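Local coordinates for protein putative ABC type-2 transporter (Thermotoga maritima MSB8, PDB 3CNI) that probably acts as the membrane component of an ABC-type transporter, of which this chain is one calcium-binding domain, at residues 15-18 and 24-27; 45-50 and 57-62; 32-37 and 99-104; 111-116 and 120-125. All blocks are in the same frame, centred on the assembly; numbering follows the deposited sequence.

Overall arrangement
Interactions 1, 2 and 3 all reach the mixed sheet, whereas interaction 4 lies in the loop region that follows helix 89-107. Interaction 2 is the buried one: a bond-free apolar contact of helix 44-54 with strand 58-62. Interaction 1 ties the neighbouring strand 12-17 to helix 22-32 through a half-buried arginine, and Val16 packs directly on Ala47 and Ile59 of interaction 2. Interaction 3, a surface contact, sets a selenomethionine and a valine against helix 89-107. Interaction 4 is again apolar, leucine on leucine, but about 28 Å from interaction 2, centre to centre. Interactions 3 and 4 both border the second subunit; calcium is bound in interactions 1 and 3.

Interaction 1: residues 15-18 and 24-27; sequences IVRE and AELA. With CA (calcium ion), chain C.
Arg17, the last residue of strand 12-17, leans on Ala24 and Glu25 in the first turn of helix 22-32, inside the beta-alpha-beta unit formed by strand 12-17, this helix and strand 36-41. Van der Waals contact comes first. Extended at chi1 (179°) and chi2, the Arg17 chain brings CD to the helix backbone, 3.7 Å from Ala24 CB and 3.5 Å from Ala24 O. A bend at chi3 (50°) then turns the guanidinium so that one face meets Glu25, whose CG sits over the centre of the plane, 3.7 Å from Arg17 CZ.

The charges meet other partners. Arg17 NE makes a salt bridge with Glu28 one turn on, and NH2 is hydrogen-bonded to Asp19 O. With an alanine here, Glu28 would probably be left without its salt-bridge mate and Glu25 CG without the flat group beneath it. The carboxylate of Glu25 is turned 54° from the guanidinium plane, and the two groups do not bond: Arg17 NH2 and Glu25 OE2 are 4.4 Å apart. Calcium coordination takes over at the tip of the extended side chain, where Glu25 OE2 binds a calcium ion at 2.6 Å; the ion also binds one water.

Interaction 2: residues 45-50 and 57-62; sequences KEAEEA and PAIIVI
Ala47 and Glu48 of helix 44-54 meet strand 58-62 through one side chain, Ile59, where the helix packs on the sheet of this alpha/beta domain. Pro57 leads into the strand, and its ring and the Ala58 methyl both rest on Ile98 of helix 89-107, on the other face of the sheet.

Ile59 points the opposite way, toward helix 44-54. Its CG1 branch is anti to its own carbonyl carbon (chi1 -53°) and extended (chi2 174°), which drives CD1 up against the helix backbone, 3.6 Å from Glu48 N and 3.8 Å from Ala47 C. The shorter branch works alongside: Ile59 CG2 lies 4.1 Å from Ala47 CB, so the alanine methyl is met by both arms of the isoleucine. Glu48 contributes its CB, 4.2 Å from Ile59 CD1, while Glu48 OE2 is hydrogen-bonded to Tyr83 OH.

Ile60 points to the first face again, toward Ile102 of helix 89-107, and Ile62, on that face too, touches Ala24 of helix 22-32. Helix 44-54 thus covers one side of the sheet, and helices 22-32 and 89-107 the other.

No hydrogen bond or charge pair crosses from helix to strand. The contact depends on shape: the small Ala47 side chain lets the helix backbone come close enough for a single isoleucine methyl to rest on it, and the acid of the one polar chain involved, Glu48, finds its polar partner in Tyr83.

Interaction 3: residues 32-37 and 99-104; sequences GNMVDI and SSLIES. With CA (calcium ion), chain B.
A selenium atom sits beside a hydroxyl in this contact: Met34, present as selenomethionine, has SE 3.5 Å from Ser104 OG on helix 89-107. Its chain leaves with CG anti to the carbonyl carbon, runs straight through chi2 (179°) and bends at chi3 (-66°). The bend lays the terminal methyl CE of Met34 against the helix backbone, 3.5 Å from Leu101 O. No hydrogen bond is formed across the segments; Ser104 OG has a weak one with Gln108.

Leu101 is modelled in two conformers, and the methyl contacts that follow belong to one of them. In it Leu101 CD2 lies 4.0 Å from Met34 SE, beside the selenomethionine chain. Leu101 CD1 reaches the other way, 3.7 Å from Val35 CG1, and the two branched chains run at a slant to one another. Leucine thus bridges two successive residues of the loop.

Ser99, on the far side of the helix, takes no part in this packing. Its OG binds a calcium ion at 2.6 Å, and four waters and Glu146 complete the ligands seen.

Helix 89-107 therefore has two different surroundings here. One flank receives the helix-to-strand connection of the beta-alpha-beta unit 12-17, 22-32, 36-41, where Val35 also touches Val13. Another meets the second subunit, in which Ser100 OG is hydrogen-bonded to Ser100 OG of the neighbouring chain.

Interaction 4: residues 111-116 and 120-125; sequences SFLLND and AQLLFD
No ring stacks where Leu113 meets Leu122 and Leu123; the flat surface involved is the peptide group after Leu122, against which the Leu113 methyl CD1 rests, although the placing of this peptide in the model is less sure. The aromatic rings of both segments serve other partners: Phe112, modelled in two conformers, packs on Ile23 and Leu26 of helix 22-32, and Phe124 on Met149 of the second subunit. The setting is the irregular connection between helix 89-107 and strand 127-135, a loop that doubles back so that its two arms, both with partly helical backbone, face each other.

Leu113 carries the contact. Its CG is anti to the carbonyl carbon (chi1 -55°) and its chain is extended, which sends Leu113 CD1 across to the opposite arm, 3.7 Å from Leu122 C and 3.9 Å from Leu122 CB. Nearer its own backbone, Leu113 CB is 4.1 Å from Leu123 CD2, so Leu123 lies beside the base of the side chain while Leu122 meets its end.

Leu114 adds a longer contact to the same arm and also touches Leu89 of the second subunit, which therefore borders this loop at more than one point. Within the loop, Leu114 is met by the other methyl of Leu123: CD1 of Leu123 approaches Leu114 CD2 to 4.3 Å.

Interaction 1: residues 15-18 and 24-27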
loop_
_atom_site.group_PDB
_atom_site.type_symbol
_atom_site.label_atom_id
_atom_site.label_comp_id
_atom_site.label_asym_id
_atom_site.label_seq_id
_atom_site.Cartn_x
_atom_site.Cartn_y
_atom_site.Cartn_z
ATOM N N ILE A 15 2.450 0.843 18.834
ATOM C CA ILE A 15 1.821 -0.459 18.593
ATOM C C ILE A 15 1.110 -0.909 19.850
ATOM O O ILE A 15 1.669 -0.977 20.909
ATOM C CB ILE A 15 2.827 -1.504 18.151
ATOM C CG1 ILE A 15 3.651 -0.996 16.965
ATOM C CG2 ILE A 15 2.122 -2.879 17.806
ATOM C CD1 ILE A 15 5.051 -1.713 16.858
ATOM N N VAL A 16 -0.172 -1.178 19.710
ATOM C CA VAL A 16 -1.035 -1.646 20.811
ATOM C C VAL A 16 -1.458 -3.093 20.460
ATOM O O VAL A 16 -2.169 -3.328 19.491
ATOM C CB VAL A 16 -2.296 -0.767 20.902
ATOM C CG1 VAL A 16 -3.366 -1.453 21.709
ATOM C CG2 VAL A 16 -1.965 0.569 21.442
ATOM N N ARG A 17 -0.939 -4.074 21.174
ATOM C CA ARG A 17 -1.238 -5.476 20.830
ATOM C C ARG A 17 -2.094 -6.001 21.904
ATOM O O ARG A 17 -1.674 -6.045 23.026
ATOM C CB ARG A 17 -0.001 -6.356 20.667
ATOM C CG ARG A 17 -0.400 -7.850 20.334
ATOM C CD ARG A 17 0.753 -8.723 19.859
ATOM N NE ARG A 17 1.900 -8.635 20.745
ATOM C CZ ARG A 17 1.970 -9.191 21.920
ATOM N NH1 ARG A 17 3.067 -9.038 22.629
ATOM N NH2 ARG A 17 0.971 -9.921 22.383
ATOM N N GLU A 18 -3.301 -6.389 21.533
ATOM C CA GLU A 18 -4.251 -6.935 22.480
ATOM C C GLU A 18 -4.348 -8.447 22.417
ATOM O O GLU A 18 -4.736 -9.106 23.364
ATOM C CB GLU A 18 -5.624 -6.322 22.234
ATOM C CG GLU A 18 -5.693 -4.836 22.615
ATOM C CD GLU A 18 -7.021 -4.166 22.222
ATOM O OE1 GLU A 18 -7.641 -4.558 21.167
ATOM O OE2 GLU A 18 -7.440 -3.239 22.987
ATOM N N ALA A 24 0.267 -12.812 16.077
ATOM C CA ALA A 24 0.166 -11.412 16.576
ATOM C C ALA A 24 1.498 -10.886 17.060
ATOM O O ALA A 24 1.891 -9.789 16.745
ATOM C CB ALA A 24 -0.825 -11.307 17.755
ATOM N N GLU A 25 2.143 -11.628 17.951
ATOM C CA GLU A 25 3.497 -11.202 18.426
ATOM C C GLU A 25 4.454 -10.901 17.283
ATOM O O GLU A 25 5.274 -9.968 17.331
ATOM C CB GLU A 25 4.125 -12.183 19.353
ATOM C CG GLU A 25 3.337 -12.356 20.599
ATOM C CD GLU A 25 3.978 -13.347 21.531
ATOM O OE1 GLU A 25 5.046 -13.883 21.168
ATOM O OE2 GLU A 25 3.425 -13.611 22.633
ATOM N N LEU A 26 4.274 -11.674 16.226
ATOM C CA LEU A 26 5.141 -11.625 15.077
ATOM C C LEU A 26 4.866 -10.404 14.213
ATOM O O LEU A 26 5.762 -9.802 13.671
ATOM C CB LEU A 26 4.951 -12.893 14.267
ATOM C CG LEU A 26 6.063 -13.255 13.321
ATOM C CD1 LEU A 26 6.133 -12.132 12.294
ATOM C CD2 LEU A 26 7.362 -13.553 14.112
ATOM N N ALA A 27 3.599 -10.014 14.168
ATOM C CA ALA A 27 3.194 -8.826 13.483
ATOM C C ALA A 27 3.801 -7.614 14.224
ATOM O O ALA A 27 4.399 -6.747 13.642
ATOM C CB ALA A 27 1.671 -8.735 13.426
HETATM CA CA CA C . 4.431 -15.813 23.556
HETATM O O HOH W 1 2.346 -16.328 22.356
#

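Interaction 2: residues 45-50 and 57-62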
loop_
_atom_site.group_PDB
_atom_site.type_symbol
_atom_site.label_atom_id
_atom_site.label_comp_id
_atom_site.label_asym_id
_atom_site.label_seq_id
_atom_site.Cartn_x
_atom_site.Cartn_y
_atom_site.Cartn_z
ATOM N N LYS A 45 -5.030 3.636 25.814
ATOM C CA LYS A 45 -5.105 4.986 26.417
ATOM C C LYS A 45 -3.686 5.525 26.568
ATOM O O LYS A 45 -3.395 6.716 26.402
ATOM C CB LYS A 45 -5.795 4.957 27.788
ATOM C CG LYS A 45 -7.085 5.785 27.891
ATOM N N GLU A 46 -2.794 4.609 26.885
ATOM C CA GLU A 46 -1.394 4.926 27.100
ATOM C C GLU A 46 -0.677 5.103 25.749
ATOM O O GLU A 46 0.329 5.818 25.660
ATOM C CB GLU A 46 -0.743 3.816 27.938
ATOM C CG GLU A 46 0.773 3.973 28.253
ATOM C CD GLU A 46 1.077 4.765 29.527
ATOM O OE1 GLU A 46 0.949 4.205 30.638
ATOM O OE2 GLU A 46 1.459 5.953 29.405
ATOM N N ALA A 47 -1.173 4.452 24.700
ATOM C CA ALA A 47 -0.532 4.578 23.384
ATOM C C ALA A 47 -0.953 5.935 22.835
ATOM O O ALA A 47 -0.160 6.642 22.224
ATOM C CB ALA A 47 -0.902 3.424 22.408
ATOM N N GLU A 48 -2.210 6.268 23.076
ATOM C CA GLU A 48 -2.750 7.559 22.732
ATOM C C GLU A 48 -1.981 8.684 23.400
ATOM O O GLU A 48 -1.862 9.782 22.872
ATOM C CB GLU A 48 -4.222 7.670 23.113
ATOM C CG GLU A 48 -4.683 9.108 22.961
ATOM C CD GLU A 48 -6.169 9.281 22.788
ATOM O OE1 GLU A 48 -6.847 9.578 23.794
ATOM O OE2 GLU A 48 -6.653 9.169 21.637
ATOM N N GLU A 49 -1.447 8.402 24.578
ATOM C CA GLU A 49 -0.766 9.412 25.345
ATOM C C GLU A 49 0.666 9.597 24.883
ATOM O O GLU A 49 1.142 10.717 24.754
ATOM C CB GLU A 49 -0.875 9.119 26.829
ATOM C CG GLU A 49 -2.324 9.357 27.346
ATOM N N ALA A 50 1.323 8.499 24.552
ATOM C CA ALA A 50 2.653 8.568 23.942
ATOM C C ALA A 50 2.592 9.253 22.566
ATOM O O ALA A 50 3.523 9.948 22.188
ATOM C CB ALA A 50 3.312 7.185 23.845
ATOM N N PRO A 57 2.259 10.286 14.327
ATOM C CA PRO A 57 1.101 10.226 13.430
ATOM C C PRO A 57 0.120 9.033 13.603
ATOM O O PRO A 57 -0.999 9.149 13.171
ATOM C CB PRO A 57 1.735 10.141 12.005
ATOM C CG PRO A 57 3.084 9.393 12.278
ATOM C CD PRO A 57 3.496 9.806 13.696
ATOM N N ALA A 58 0.507 7.898 14.181
ATOM C CA ALA A 58 -0.385 6.733 14.146
ATOM C C ALA A 58 -0.181 5.821 15.297
ATOM O O ALA A 58 0.935 5.680 15.792
ATOM C CB ALA A 58 -0.151 5.944 12.851
ATOM N N ILE A 59 -1.282 5.166 15.684
ATOM C CA ILE A 59 -1.287 3.942 16.505
ATOM C C ILE A 59 -1.768 2.810 15.623
ATOM O O ILE A 59 -2.761 2.948 14.982
ATOM C CB ILE A 59 -2.278 4.025 17.719
ATOM C CG1 ILE A 59 -2.032 5.285 18.550
ATOM C CG2 ILE A 59 -2.196 2.760 18.566
ATOM C CD1 ILE A 59 -3.050 5.515 19.650
ATOM N N ILE A 60 -1.024 1.707 15.594
ATOM C CA ILE A 60 -1.431 0.446 14.949
ATOM C C ILE A 60 -1.925 -0.542 16.013
ATOM O O ILE A 60 -1.270 -0.764 16.993
ATOM C CB ILE A 60 -0.260 -0.121 14.111
ATOM C CG1 ILE A 60 0.003 0.848 12.911
ATOM C CG2 ILE A 60 -0.584 -1.453 13.597
ATOM C CD1 ILE A 60 1.337 0.615 12.148
ATOM N N VAL A 61 -3.163 -0.989 15.896
ATOM C CA VAL A 61 -3.721 -1.904 16.879
ATOM C C VAL A 61 -3.860 -3.281 16.281
ATOM O O VAL A 61 -4.478 -3.472 15.205
ATOM C CB VAL A 61 -5.103 -1.421 17.486
ATOM C CG1 VAL A 61 -5.607 -2.423 18.578
ATOM C CG2 VAL A 61 -4.991 0.027 18.020
ATOM N N ILE A 62 -3.241 -4.228 16.995
ATOM C CA ILE A 62 -3.410 -5.680 16.732
ATOM C C ILE A 62 -4.442 -6.180 17.729
ATOM O O ILE A 62 -4.098 -6.475 18.864
ATOM C CB ILE A 62 -2.066 -6.495 16.848
ATOM C CG1 ILE A 62 -0.993 -5.876 15.944
ATOM C CG2 ILE A 62 -2.237 -8.007 16.404
ATOM C CD1 ILE A 62 0.444 -5.999 16.502
#

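Interaction 3: residues 32-37 and 99-104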
loop_
_atom_site.group_PDB
_atom_site.type_symbol
_atom_site.label_atom_id
_atom_site.label_comp_id
_atom_site.label_asym_id
_atom_site.label_seq_id
_atom_site.Cartn_x
_atom_site.Cartn_y
_atom_site.Cartn_z
ATOM N N GLY A 32 7.660 -3.248 14.268
ATOM C CA GLY A 32 8.469 -2.486 15.217
ATOM C C GLY A 32 9.897 -2.323 14.766
ATOM O O GLY A 32 10.606 -1.459 15.257
ATOM N N ASN A 33 10.303 -3.177 13.822
ATOM C CA ASN A 33 11.662 -3.184 13.257
ATOM C C ASN A 33 11.683 -2.187 12.153
ATOM O O ASN A 33 12.728 -1.873 11.635
ATOM C CB ASN A 33 12.083 -4.546 12.683
ATOM C CG ASN A 33 12.511 -5.558 13.784
ATOM O OD1 ASN A 33 12.203 -6.745 13.682
ATOM N ND2 ASN A 33 13.208 -5.087 14.829
HETATM N N MSE A 34 10.509 -1.693 11.786
HETATM C CA MSE A 34 10.421 -0.777 10.661
HETATM C C MSE A 34 9.994 0.635 11.027
HETATM O O MSE A 34 9.867 1.472 10.155
HETATM C CB MSE A 34 9.412 -1.282 9.654
HETATM C CG MSE A 34 9.745 -2.587 8.936
HETATM SE SE MSE A 34 8.254 -3.046 7.679
HETATM C CE MSE A 34 6.666 -3.449 8.786
ATOM N N VAL A 35 9.731 0.860 12.304
ATOM C CA VAL A 35 9.268 2.143 12.808
ATOM C C VAL A 35 10.110 2.589 13.987
ATOM O O VAL A 35 10.999 1.894 14.391
ATOM C CB VAL A 35 7.785 2.106 13.239
ATOM C CG1 VAL A 35 6.910 1.714 12.082
ATOM C CG2 VAL A 35 7.533 1.166 14.490
ATOM N N ASP A 36 9.803 3.765 14.525
ATOM C CA ASP A 36 10.379 4.202 15.792
ATOM C C ASP A 36 9.378 4.050 16.933
ATOM O O ASP A 36 8.592 4.958 17.205
ATOM C CB ASP A 36 10.850 5.654 15.694
ATOM C CG ASP A 36 11.459 6.157 16.988
ATOM O OD1 ASP A 36 11.533 5.372 17.956
ATOM O OD2 ASP A 36 11.866 7.337 17.035
ATOM N N ILE A 37 9.414 2.900 17.596
ATOM C CA ILE A 37 8.431 2.577 18.624
ATOM C C ILE A 37 8.332 3.692 19.660
ATOM O O ILE A 37 9.308 4.012 20.337
ATOM C CB ILE A 37 8.772 1.256 19.337
ATOM C CG1 ILE A 37 8.873 0.114 18.324
ATOM C CG2 ILE A 37 7.733 0.941 20.401
ATOM C CD1 ILE A 37 9.208 -1.225 18.944
ATOM N N SER A 99 1.634 3.334 5.177
ATOM C CA SER A 99 0.869 2.457 4.306
ATOM C C SER A 99 1.773 1.435 3.648
ATOM O O SER A 99 1.453 0.295 3.480
ATOM C CB SER A 99 0.213 3.231 3.180
ATOM O OG SER A 99 -0.733 4.063 3.714
ATOM N N SER A 100 2.869 1.945 3.175
ATOM C CA SER A 100 3.953 1.161 2.612
ATOM C C SER A 100 4.435 0.104 3.595
ATOM O O SER A 100 4.737 -1.040 3.246
ATOM C CB SER A 100 5.068 2.120 2.278
ATOM O OG SER A 100 6.093 1.448 1.676
ATOM N N LEU A 101 4.470 0.480 4.861
ATOM C CA LEU A 101 4.917 -0.462 5.915
ATOM C C LEU A 101 3.894 -1.572 6.162
ATOM O O LEU A 101 4.260 -2.692 6.420
ATOM C CB LEU A 101 5.262 0.276 7.236
ATOM C CG LEU A 101 6.363 1.344 7.118
ATOM C CD1 LEU A 101 6.579 2.043 8.455
ATOM C CD2 LEU A 101 7.657 0.763 6.584
ATOM N N ILE A 102 2.610 -1.265 6.071
ATOM C CA ILE A 102 1.574 -2.264 6.236
ATOM C C ILE A 102 1.668 -3.307 5.082
ATOM O O ILE A 102 1.438 -4.518 5.262
ATOM C CB ILE A 102 0.152 -1.607 6.271
ATOM C CG1 ILE A 102 -0.012 -0.718 7.516
ATOM C CG2 ILE A 102 -0.917 -2.656 6.215
ATOM C CD1 ILE A 102 0.793 -1.197 8.664
ATOM N N GLU A 103 1.994 -2.828 3.888
ATOM C CA GLU A 103 2.141 -3.749 2.713
ATOM C C GLU A 103 3.257 -4.669 3.033
ATOM O O GLU A 103 3.200 -5.887 2.849
ATOM C CB GLU A 103 2.436 -2.997 1.418
ATOM C CG GLU A 103 1.281 -2.217 0.900
ATOM C CD GLU A 103 0.107 -3.096 0.511
ATOM O OE1 GLU A 103 0.278 -4.335 0.387
ATOM O OE2 GLU A 103 -0.995 -2.554 0.339
ATOM N N SER A 104 4.293 -4.097 3.579
ATOM C CA SER A 104 5.514 -4.912 3.801
ATOM C C SER A 104 5.293 -5.986 4.877
ATOM O O SER A 104 5.849 -7.074 4.857
ATOM C CB SER A 104 6.680 -3.950 4.128
ATOM O OG SER A 104 7.718 -4.697 4.673
HETATM CA CA CA B . -2.971 4.614 2.609
HETATM O O HOH W 2 -2.971 2.341 3.236
HETATM O O HOH W 3 -4.018 5.572 4.682
HETATM O O HOH W 4 -3.005 3.843 0.359
HETATM O O HOH W 5 -1.208 5.678 1.519
#

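Interaction 4: residues 111-116 and 120-125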
loop_
_atom_site.group_PDB
_atom_site.type_symbol
_atom_site.label_atom_id
_atom_site.label_comp_id
_atom_site.label_asym_id
_atom_site.label_seq_id
_atom_site.Cartn_x
_atom_site.Cartn_y
_atom_site.Cartn_z
ATOM N N SER A 111 5.112 -16.711 5.181
ATOM C CA SER A 111 5.624 -18.064 5.451
ATOM C C SER A 111 4.738 -18.783 6.437
ATOM O O SER A 111 4.723 -20.069 6.523
ATOM C CB SER A 111 7.012 -18.025 6.106
ATOM O OG SER A 111 8.051 -17.908 5.176
ATOM N N PHE A 112 4.018 -17.983 7.227
ATOM C CA PHE A 112 3.229 -18.532 8.298
ATOM C C PHE A 112 1.855 -18.952 7.745
ATOM O O PHE A 112 1.081 -19.639 8.388
ATOM C CB PHE A 112 3.164 -17.527 9.464
ATOM C CG PHE A 112 4.479 -16.713 9.690
ATOM C CD1 PHE A 112 4.441 -15.361 9.985
ATOM C CD2 PHE A 112 5.715 -17.310 9.619
ATOM C CE1 PHE A 112 5.600 -14.630 10.186
ATOM C CE2 PHE A 112 6.874 -16.584 9.844
ATOM C CZ PHE A 112 6.807 -15.257 10.121
ATOM N N LEU A 113 1.627 -18.587 6.517
ATOM C CA LEU A 113 0.362 -18.893 5.891
ATOM C C LEU A 113 0.509 -20.031 4.936
ATOM O O LEU A 113 -0.434 -20.380 4.229
ATOM C CB LEU A 113 -0.173 -17.667 5.176
ATOM C CG LEU A 113 -0.325 -16.408 6.032
ATOM C CD1 LEU A 113 -0.770 -15.238 5.154
ATOM C CD2 LEU A 113 -1.279 -16.678 7.206
ATOM N N LEU A 114 1.691 -20.629 4.911
ATOM C CA LEU A 114 1.963 -21.723 3.953
ATOM C C LEU A 114 1.440 -23.050 4.470
ATOM O O LEU A 114 1.382 -24.022 3.733
ATOM C CB LEU A 114 3.461 -21.834 3.614
ATOM C CG LEU A 114 4.034 -20.683 2.791
ATOM C CD1 LEU A 114 5.578 -20.844 2.705
ATOM C CD2 LEU A 114 3.350 -20.566 1.395
ATOM N N ASN A 115 0.953 -23.040 5.700
ATOM C CA ASN A 115 0.710 -24.306 6.458
ATOM C C ASN A 115 -0.577 -25.089 5.963
ATOM O O ASN A 115 -0.497 -26.234 5.516
ATOM C CB ASN A 115 0.632 -24.069 7.999
ATOM C CG ASN A 115 1.781 -23.139 8.564
ATOM O OD1 ASN A 115 1.821 -22.829 9.785
ATOM N ND2 ASN A 115 2.693 -22.693 7.674
ATOM N N ASP A 116 -1.738 -24.424 6.078
ATOM C CA ASP A 116 -3.064 -24.945 5.640
ATOM C C ASP A 116 -3.378 -24.569 4.191
ATOM O O ASP A 116 -2.775 -23.668 3.628
ATOM C CB ASP A 116 -4.249 -24.349 6.483
ATOM C CG ASP A 116 -4.298 -24.828 7.926
ATOM O OD1 ASP A 116 -3.914 -25.990 8.170
ATOM O OD2 ASP A 116 -4.835 -24.087 8.790
ATOM N N ALA A 120 -4.620 -20.028 2.135
ATOM C CA ALA A 120 -3.880 -19.804 0.892
ATOM C C ALA A 120 -4.249 -18.523 0.203
ATOM O O ALA A 120 -3.421 -17.898 -0.485
ATOM C CB ALA A 120 -4.073 -20.972 -0.047
ATOM N N GLN A 121 -5.508 -18.116 0.399
ATOM C CA GLN A 121 -6.040 -16.779 -0.049
ATOM C C GLN A 121 -5.275 -15.673 0.637
ATOM O O GLN A 121 -4.893 -14.600 0.054
ATOM C CB GLN A 121 -7.525 -16.625 0.373
ATOM C CG GLN A 121 -8.188 -17.948 0.903
ATOM N N LEU A 122 -5.117 -15.972 1.930
ATOM C CA LEU A 122 -4.570 -14.964 2.832
ATOM C C LEU A 122 -3.180 -14.522 2.389
ATOM O O LEU A 122 -2.717 -13.520 2.745
ATOM C CB LEU A 122 -4.521 -15.499 4.266
ATOM C CG LEU A 122 -5.868 -15.806 4.921
ATOM C CD1 LEU A 122 -5.668 -16.452 6.283
ATOM C CD2 LEU A 122 -6.710 -14.544 5.040
ATOM N N LEU A 123 -2.590 -15.344 1.548
ATOM C CA LEU A 123 -1.273 -15.075 1.057
ATOM C C LEU A 123 -1.238 -13.711 0.447
ATOM O O LEU A 123 -0.390 -12.921 0.775
ATOM C CB LEU A 123 -0.868 -16.110 0.030
ATOM C CG LEU A 123 -0.051 -17.280 0.536
ATOM C CD1 LEU A 123 0.447 -18.115 -0.623
ATOM C CD2 LEU A 123 1.081 -16.773 1.353
ATOM N N PHE A 124 -2.170 -13.452 -0.448
ATOM C CA PHE A 124 -2.224 -12.210 -1.164
ATOM C C PHE A 124 -2.934 -11.118 -0.405
ATOM O O PHE A 124 -2.622 -9.975 -0.559
ATOM C CB PHE A 124 -2.887 -12.406 -2.503
ATOM C CG PHE A 124 -2.126 -13.265 -3.423
ATOM C CD1 PHE A 124 -2.208 -14.626 -3.346
ATOM C CD2 PHE A 124 -1.336 -12.725 -4.381
ATOM C CE1 PHE A 124 -1.496 -15.421 -4.203
ATOM C CE2 PHE A 124 -0.629 -13.520 -5.232
ATOM C CZ PHE A 124 -0.714 -14.869 -5.142
ATOM N N ASP A 125 -3.818 -11.499 0.480
ATOM C CA ASP A 125 -4.642 -10.549 1.135
ATOM C C ASP A 125 -4.996 -10.998 2.514
ATOM O O ASP A 125 -6.071 -11.436 2.770
ATOM C CB ASP A 125 -5.881 -10.315 0.320
ATOM C CG ASP A 125 -6.592 -9.061 0.697
ATOM O OD1 ASP A 125 -5.979 -8.164 1.286
ATOM O OD2 ASP A 125 -7.778 -8.976 0.393
#